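Long-range contact in predicted protease of the collagenase family (Methanopyrus kandleri, PDB 5D88), which probably hydrolyses peptide bonds as a zinc-binding member of the U32 peptidase family, built on a TIM barrel: residues 192-203 against 223-234. Residues are numbered along the deposited sequence; the frame is centred on the assembly and turned at random.
Sequences AITFRDPVAFFE and NPYEPMRERVVV. With ACT (acetate ion), chain C.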
# COMPACT_ATOMS: atom_id res chain seq x y z
N ALA A 192 -13.07 11.36 -2.66
CA ALA A 192 -11.98 10.50 -2.22
C ALA A 192 -10.98 10.31 -3.34
O ALA A 192 -11.30 10.46 -4.52
CB ALA A 192 -12.52 9.15 -1.77
N ILE A 193 -9.77 9.95 -2.96
CA ILE A 193 -8.68 9.73 -3.90
C ILE A 193 -8.69 8.28 -4.35
O ILE A 193 -8.93 7.37 -3.55
CB ILE A 193 -7.34 10.10 -3.24
CG1 ILE A 193 -7.33 11.59 -2.88
CG2 ILE A 193 -6.16 9.81 -4.16
CD1 ILE A 193 -6.39 11.86 -1.78
N THR A 194 -8.49 8.06 -5.65
CA THR A 194 -8.37 6.71 -6.19
C THR A 194 -6.95 6.19 -6.06
O THR A 194 -5.97 6.94 -6.14
CB THR A 194 -8.78 6.66 -7.67
OG1 THR A 194 -8.43 5.39 -8.20
CG2 THR A 194 -8.11 7.72 -8.49
N PHE A 195 -6.84 4.88 -5.83
CA PHE A 195 -5.55 4.23 -5.81
C PHE A 195 -4.83 4.32 -7.14
O PHE A 195 -3.62 4.06 -7.19
CB PHE A 195 -5.75 2.76 -5.39
CG PHE A 195 -4.54 2.14 -4.82
CD1 PHE A 195 -4.26 2.27 -3.47
CD2 PHE A 195 -3.68 1.41 -5.62
CE1 PHE A 195 -3.16 1.68 -2.91
CE2 PHE A 195 -2.54 0.83 -5.08
CZ PHE A 195 -2.28 0.97 -3.71
N ARG A 196 -5.53 4.72 -8.22
CA ARG A 196 -4.87 5.03 -9.48
C ARG A 196 -3.94 6.23 -9.38
O ARG A 196 -3.09 6.41 -10.25
CB ARG A 196 -5.91 5.27 -10.57
CG ARG A 196 -6.61 3.98 -10.96
CD ARG A 196 -7.58 4.16 -12.07
NE ARG A 196 -8.25 2.88 -12.30
CZ ARG A 196 -9.23 2.68 -13.19
NH1 ARG A 196 -9.68 3.67 -13.95
NH2 ARG A 196 -9.77 1.47 -13.30
N ASP A 197 -4.11 7.06 -8.34
CA ASP A 197 -3.20 8.16 -8.07
C ASP A 197 -1.79 7.60 -7.89
O ASP A 197 -1.59 6.65 -7.13
CB ASP A 197 -3.68 8.91 -6.81
CG ASP A 197 -2.77 10.05 -6.39
OD1 ASP A 197 -1.69 9.80 -5.85
OD2 ASP A 197 -3.18 11.22 -6.56
N PRO A 198 -0.79 8.20 -8.51
CA PRO A 198 0.54 7.55 -8.51
C PRO A 198 1.17 7.34 -7.12
O PRO A 198 1.94 6.39 -6.95
CB PRO A 198 1.38 8.50 -9.36
CG PRO A 198 0.66 9.85 -9.26
CD PRO A 198 -0.79 9.46 -9.29
N VAL A 199 0.91 8.19 -6.13
CA VAL A 199 1.63 8.10 -4.86
C VAL A 199 0.69 7.94 -3.67
O VAL A 199 1.17 7.87 -2.53
CB VAL A 199 2.58 9.30 -4.67
CG1 VAL A 199 3.44 9.51 -5.91
CG2 VAL A 199 1.86 10.51 -4.34
N ALA A 200 -0.62 7.82 -3.89
CA ALA A 200 -1.56 7.78 -2.77
C ALA A 200 -1.25 6.64 -1.79
O ALA A 200 -1.36 6.83 -0.58
CB ALA A 200 -2.99 7.67 -3.28
N PHE A 201 -0.92 5.46 -2.32
CA PHE A 201 -0.52 4.29 -1.51
C PHE A 201 0.49 4.69 -0.43
O PHE A 201 0.32 4.40 0.76
CB PHE A 201 -0.00 3.29 -2.57
CG PHE A 201 0.78 2.12 -2.11
CD1 PHE A 201 0.66 1.53 -0.89
CD2 PHE A 201 1.57 1.48 -3.08
CE1 PHE A 201 1.42 0.37 -0.58
CE2 PHE A 201 2.30 0.38 -2.81
CZ PHE A 201 2.22 -0.20 -1.55
N PHE A 202 1.54 5.40 -0.85
CA PHE A 202 2.63 5.73 0.05
C PHE A 202 2.22 6.84 1.01
O PHE A 202 2.60 6.81 2.19
CB PHE A 202 3.84 6.14 -0.79
CG PHE A 202 4.27 5.07 -1.76
CD1 PHE A 202 5.06 4.02 -1.32
CD2 PHE A 202 3.83 5.09 -3.07
CE1 PHE A 202 5.44 3.01 -2.19
CE2 PHE A 202 4.19 4.07 -3.96
CZ PHE A 202 4.99 3.03 -3.52
N GLU A 203 1.45 7.81 0.52
CA GLU A 203 1.04 8.92 1.36
C GLU A 203 0.05 8.47 2.42
O GLU A 203 0.12 8.93 3.57
CB GLU A 203 0.47 10.04 0.50
CG GLU A 203 0.18 11.31 1.27
CD GLU A 203 -0.25 12.45 0.38
OE1 GLU A 203 -0.80 12.19 -0.71
OE2 GLU A 203 -0.03 13.61 0.78
N ASN A 223 5.68 16.73 4.64
CA ASN A 223 5.05 15.68 3.84
C ASN A 223 5.74 15.63 2.48
O ASN A 223 5.53 16.52 1.66
CB ASN A 223 3.56 15.93 3.66
CG ASN A 223 2.89 14.86 2.77
OD1 ASN A 223 3.55 13.95 2.27
ND2 ASN A 223 1.59 14.96 2.61
N PRO A 224 6.57 14.63 2.20
CA PRO A 224 7.33 14.64 0.94
C PRO A 224 6.48 14.37 -0.28
O PRO A 224 6.93 14.64 -1.41
CB PRO A 224 8.37 13.53 1.15
CG PRO A 224 7.73 12.60 2.13
CD PRO A 224 6.88 13.45 3.03
N TYR A 225 5.28 13.84 -0.10
CA TYR A 225 4.38 13.50 -1.19
C TYR A 225 3.53 14.69 -1.60
O TYR A 225 3.03 14.72 -2.72
CB TYR A 225 3.50 12.30 -0.77
CG TYR A 225 4.32 11.13 -0.29
CD1 TYR A 225 5.21 10.48 -1.13
CD2 TYR A 225 4.25 10.70 1.03
CE1 TYR A 225 6.01 9.44 -0.67
CE2 TYR A 225 5.06 9.66 1.47
CZ TYR A 225 5.93 9.05 0.62
OH TYR A 225 6.73 8.01 1.06
N GLU A 226 3.40 15.70 -0.74
CA GLU A 226 2.53 16.84 -1.04
C GLU A 226 2.94 17.58 -2.31
O GLU A 226 2.06 17.84 -3.15
CB GLU A 226 2.51 17.75 0.20
CG GLU A 226 1.90 19.15 0.08
CD GLU A 226 0.38 19.20 -0.10
OE1 GLU A 226 -0.38 18.37 0.45
OE2 GLU A 226 -0.05 20.16 -0.80
N PRO A 227 4.21 17.92 -2.54
CA PRO A 227 4.57 18.64 -3.78
C PRO A 227 4.63 17.78 -5.04
O PRO A 227 4.88 18.32 -6.12
CB PRO A 227 5.96 19.19 -3.46
CG PRO A 227 6.47 18.39 -2.34
CD PRO A 227 5.33 17.80 -1.60
N MET A 228 4.41 16.47 -4.93
CA MET A 228 4.69 15.58 -6.06
C MET A 228 3.66 15.62 -7.17
O MET A 228 4.02 15.42 -8.33
CB MET A 228 4.82 14.14 -5.56
CG MET A 228 6.11 13.87 -4.86
SD MET A 228 6.27 12.09 -4.52
CE MET A 228 7.79 12.09 -3.60
N ARG A 229 2.38 15.85 -6.87
CA ARG A 229 1.38 15.78 -7.94
C ARG A 229 0.08 16.43 -7.50
O ARG A 229 -0.10 16.79 -6.33
CB ARG A 229 1.11 14.32 -8.37
CG ARG A 229 0.08 13.56 -7.53
CD ARG A 229 0.50 13.41 -6.12
NE ARG A 229 -0.34 12.45 -5.38
CZ ARG A 229 -0.41 12.38 -4.05
NH1 ARG A 229 0.26 13.23 -3.28
NH2 ARG A 229 -1.17 11.47 -3.48
N GLU A 230 -0.83 16.56 -8.47
CA GLU A 230 -2.22 16.90 -8.23
C GLU A 230 -2.97 15.61 -7.92
O GLU A 230 -3.03 14.71 -8.76
CB GLU A 230 -2.83 17.60 -9.45
CG GLU A 230 -4.28 18.09 -9.28
CD GLU A 230 -4.42 19.26 -8.29
OE1 GLU A 230 -3.41 19.93 -7.99
OE2 GLU A 230 -5.56 19.50 -7.80
N ARG A 231 -3.48 15.50 -6.70
CA ARG A 231 -4.11 14.26 -6.28
C ARG A 231 -5.31 13.92 -7.17
O ARG A 231 -6.08 14.79 -7.57
CB ARG A 231 -4.54 14.37 -4.81
CG ARG A 231 -3.34 14.41 -3.86
CD ARG A 231 -3.73 14.16 -2.41
NE ARG A 231 -2.59 14.37 -1.52
CZ ARG A 231 -2.18 15.58 -1.16
NH1 ARG A 231 -2.86 16.64 -1.58
NH2 ARG A 231 -1.12 15.73 -0.40
N VAL A 232 -5.48 12.63 -7.44
CA VAL A 232 -6.56 12.18 -8.33
C VAL A 232 -7.79 11.95 -7.46
O VAL A 232 -8.06 10.82 -7.00
CB VAL A 232 -6.17 10.94 -9.14
CG1 VAL A 232 -7.26 10.59 -10.16
CG2 VAL A 232 -4.82 11.20 -9.87
N VAL A 233 -8.55 13.03 -7.23
CA VAL A 233 -9.79 12.97 -6.46
C VAL A 233 -10.94 12.68 -7.42
O VAL A 233 -10.99 13.22 -8.53
CB VAL A 233 -10.05 14.29 -5.70
CG1 VAL A 233 -11.30 14.16 -4.86
CG2 VAL A 233 -8.86 14.70 -4.84
N VAL A 234 -11.86 11.82 -7.00
CA VAL A 234 -13.02 11.48 -7.81
C VAL A 234 -14.23 12.15 -7.19
O VAL A 234 -14.60 11.87 -6.05
CB VAL A 234 -13.22 9.96 -7.91
CG1 VAL A 234 -14.39 9.64 -8.81
CG2 VAL A 234 -11.95 9.30 -8.42
C ACT C . -8.59 10.10 0.61
O ACT C . -9.10 9.36 -0.27
OXT ACT C . -7.66 9.60 1.28
CH3 ACT C . -9.05 11.52 0.82
O HOH W 1 5.25 6.23 2.92
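E203 reaches into a cluster of donors supplied by 223-234. R231 grips its carboxylate side-on, NE to OE1 and NH2 to OE2, the bond from R231 NH2 to E203 OE2 being 2.7 Å long and using the syn lone pair of that oxygen. The anti lone pair of E203 OE2 takes N223 ND2 at 2.8 Å. R229 comes end-on, NH1 and NH2 both converging on OE1, which therefore accepts three N-H groups. E203 gets there with CG anti to the backbone N (chi1 -173°) and the chain extended beyond it, its CB and CG packing against CB and CD2 of Y225. With an alanine in place of E203, R229 and R231 would probably lose the carboxylate they share, and N223 ND2 its acceptor, though D197 and E226 would still hold one arginine each.

The other edge of the R229 guanidinium meets D197: R229 NE and NH2 both bond D197 OD1, at 3.0 and 2.9 Å, with the carboxylate and guanidinium planes 71° apart. R231 CG lies over one face of that guanidinium, and NH2 of R231 also pairs with E226 OE1.

Further out, D197 OD1 accepts V199 N in an Asx turn leading into helix 200-213, while D197 OD2 receives V232 N at 2.8 Å. F202 CB makes an off-centre CH-pi contact with the Y225 ring, whose OH bonds D122 of the second subunit. At V232 the backbone takes over: T194 N donates to V232 O at 3.1 Å, and I193 faces V233 as a non-hydrogen-bonded antiparallel pair. A salt-bridge network around the buried carboxylates of D197 and E203, together with a short, weakly bonded antiparallel strand pair, joins the returning chain to the start of the helix after the seventh strand of the TIM barrel, the helix that carries the zinc ligand H209.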